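Local coordinates for 16S rRNA processing protein (Pseudomonas aeruginosa, PDB 2F1L) that probably assists the final step of 30S ribosomal subunit assembly and is probably needed for efficient processing of 16S rRNA, at residues G34-Y39 / L77-K82. Residues are numbered along the deposited sequence; the frame is centred on the assembly and turned at random.
Sequences GEVKVY and LAAKLK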
loop_
_atom_site.group_PDB
_atom_site.type_symbol
_atom_site.label_atom_id
_atom_site.label_comp_id
_atom_site.label_asym_id
_atom_site.label_seq_id
_atom_site.Cartn_x
_atom_site.Cartn_y
_atom_site.Cartn_z
ATOM N N GLY A 34 -3.332 -15.880 -26.035
ATOM C CA GLY A 34 -4.609 -15.622 -25.406
ATOM C C GLY A 34 -4.626 -15.277 -23.932
ATOM O O GLY A 34 -5.708 -15.117 -23.353
ATOM N N GLU A 35 -3.452 -15.162 -23.317
ATOM C CA GLU A 35 -3.410 -14.693 -21.929
ATOM C C GLU A 35 -3.798 -13.231 -21.877
ATOM O O GLU A 35 -3.681 -12.487 -22.880
ATOM C CB GLU A 35 -2.043 -14.923 -21.285
ATOM C CG GLU A 35 -1.751 -16.443 -21.113
ATOM C CD GLU A 35 -0.412 -16.782 -20.449
ATOM O OE1 GLU A 35 0.298 -15.882 -19.951
ATOM O OE2 GLU A 35 -0.077 -17.976 -20.397
ATOM N N VAL A 36 -4.272 -12.829 -20.695
ATOM C CA VAL A 36 -4.633 -11.449 -20.448
ATOM C C VAL A 36 -3.734 -10.838 -19.350
ATOM O O VAL A 36 -3.147 -11.542 -18.505
ATOM C CB VAL A 36 -6.114 -11.323 -20.048
ATOM C CG1 VAL A 36 -7.032 -11.690 -21.202
ATOM C CG2 VAL A 36 -6.455 -12.194 -18.843
ATOM N N LYS A 37 -3.639 -9.515 -19.372
ATOM C CA LYS A 37 -2.880 -8.767 -18.402
ATOM C C LYS A 37 -3.894 -8.209 -17.401
ATOM O O LYS A 37 -4.949 -7.713 -17.765
ATOM C CB LYS A 37 -2.120 -7.663 -19.096
ATOM C CG LYS A 37 -1.052 -6.981 -18.262
ATOM C CD LYS A 37 -0.872 -5.548 -18.719
ATOM C CE LYS A 37 0.579 -5.063 -18.769
ATOM N NZ LYS A 37 0.506 -3.572 -18.780
ATOM N N VAL A 38 -3.546 -8.343 -16.138
ATOM C CA VAL A 38 -4.466 -8.210 -15.034
ATOM C C VAL A 38 -3.773 -7.423 -13.934
ATOM O O VAL A 38 -2.634 -7.713 -13.584
ATOM C CB VAL A 38 -4.867 -9.619 -14.525
ATOM C CG1 VAL A 38 -5.468 -9.564 -13.163
ATOM C CG2 VAL A 38 -5.875 -10.244 -15.488
ATOM N N TYR A 39 -4.439 -6.394 -13.424
ATOM C CA TYR A 39 -3.988 -5.786 -12.204
ATOM C C TYR A 39 -4.652 -6.565 -11.057
ATOM O O TYR A 39 -5.822 -6.976 -11.167
ATOM C CB TYR A 39 -4.366 -4.301 -12.143
ATOM C CG TYR A 39 -3.628 -3.354 -13.080
ATOM C CD1 TYR A 39 -2.286 -3.485 -13.331
ATOM C CD2 TYR A 39 -4.282 -2.258 -13.633
ATOM C CE1 TYR A 39 -1.611 -2.570 -14.146
ATOM C CE2 TYR A 39 -3.624 -1.348 -14.441
ATOM C CZ TYR A 39 -2.285 -1.514 -14.704
ATOM O OH TYR A 39 -1.614 -0.628 -15.530
ATOM N N LEU A 77 -0.086 -9.125 -13.469
ATOM C CA LEU A 77 -0.214 -10.539 -13.654
ATOM C C LEU A 77 -0.560 -10.872 -15.093
ATOM O O LEU A 77 -1.203 -10.072 -15.766
ATOM C CB LEU A 77 -1.324 -11.076 -12.792
ATOM C CG LEU A 77 -0.993 -11.339 -11.333
ATOM C CD1 LEU A 77 -0.914 -10.027 -10.603
ATOM C CD2 LEU A 77 -2.101 -12.200 -10.689
ATOM N N ALA A 78 -0.176 -12.074 -15.528
ATOM C CA ALA A 78 -0.712 -12.696 -16.752
ATOM C C ALA A 78 -1.525 -13.926 -16.366
ATOM O O ALA A 78 -1.104 -14.754 -15.551
ATOM C CB ALA A 78 0.405 -13.081 -17.724
ATOM N N ALA A 79 -2.689 -14.038 -16.969
ATOM C CA ALA A 79 -3.650 -15.048 -16.603
ATOM C C ALA A 79 -4.128 -15.761 -17.855
ATOM O O ALA A 79 -4.376 -15.110 -18.861
ATOM C CB ALA A 79 -4.805 -14.395 -15.931
ATOM N N LYS A 80 -4.218 -17.089 -17.772
ATOM C CA LYS A 80 -4.743 -17.925 -18.830
ATOM C C LYS A 80 -6.129 -18.367 -18.405
ATOM O O LYS A 80 -6.279 -19.028 -17.382
ATOM C CB LYS A 80 -3.832 -19.143 -19.070
ATOM C CG LYS A 80 -4.258 -20.098 -20.227
ATOM C CD LYS A 80 -4.009 -19.489 -21.623
ATOM C CE LYS A 80 -4.519 -20.373 -22.797
ATOM N NZ LYS A 80 -5.899 -20.828 -22.538
ATOM N N LEU A 81 -7.138 -17.985 -19.188
ATOM C CA LEU A 81 -8.529 -18.371 -18.930
ATOM C C LEU A 81 -8.951 -19.524 -19.842
ATOM O O LEU A 81 -8.518 -19.623 -20.998
ATOM C CB LEU A 81 -9.466 -17.187 -19.117
ATOM C CG LEU A 81 -9.048 -15.893 -18.409
ATOM C CD1 LEU A 81 -10.085 -14.847 -18.677
ATOM C CD2 LEU A 81 -8.871 -16.100 -16.927
ATOM N N LYS A 82 -9.816 -20.391 -19.314
ATOM C CA LYS A 82 -10.156 -21.620 -20.010
ATOM C C LYS A 82 -10.850 -21.250 -21.294
ATOM O O LYS A 82 -11.734 -20.415 -21.294
ATOM C CB LYS A 82 -11.034 -22.544 -19.159
ATOM C CG LYS A 82 -11.235 -23.893 -19.809
ATOM C CD LYS A 82 -11.879 -24.909 -18.895
ATOM C CE LYS A 82 -12.164 -26.160 -19.681
ATOM N NZ LYS A 82 -13.260 -26.942 -19.055
HETATM O O HOH W 1 -6.418 -17.236 -21.879
HETATM O O HOH W 2 0.733 -17.014 -17.262
#
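Val-36 and Ala-79 face each other as an antiparallel hydrogen-bonded pair, each donating to the other's carbonyl. Val-36 N reaches Ala-79 O at 2.9 Å with an N-H...O angle of 165°, and the return bond from Ala-79 N to Val-36 O measures 3.0 Å. Val-38 and Leu-77 repeat the arrangement, but Val-38 N meets Leu-77 O more bent, at 144°, and tilted from the carbonyl plane. Between the two, Lys-37 and Ala-78 form the non-hydrogen-bonded pair, where Ala-78 CA sends a CA-H...O contact to Val-36 O at 3.2 Å. The regular alternation identifies neighbouring strands of the antiparallel sheet of the RimM N-terminal domain; strand 20-27 flanks 35-40 and strand 61-73 flanks 76-81. On the face shared by Val-36, Val-38, Leu-77 and Ala-79, the methyl of Ala-79 touches CG2 of both valines, Val-36 at 4.0 Å and Val-38 at 4.3 Å, while Ile-26, Leu-67 and Leu-48 extend the apolar layer. Lys-37 and Ala-78 point to the other side. Near the end of the pairing the extended Glu-35 side chain crosses Lys-80 at about a right angle, CG to CD at 3.8 Å, so the contact is made by methylenes. Their charges lie apart: Lys-80, bent at chi2 (73°) and chi4, directs NZ to a salt bridge with Asp-85. Glu-35 OE1 instead comes up against the Ala-78 methyl and accepts from a water at 2.9 Å. Where direct pairing ends, another water joins the strands, lying 2.7 Å from Gly-34 O and accepting from Leu-81 N.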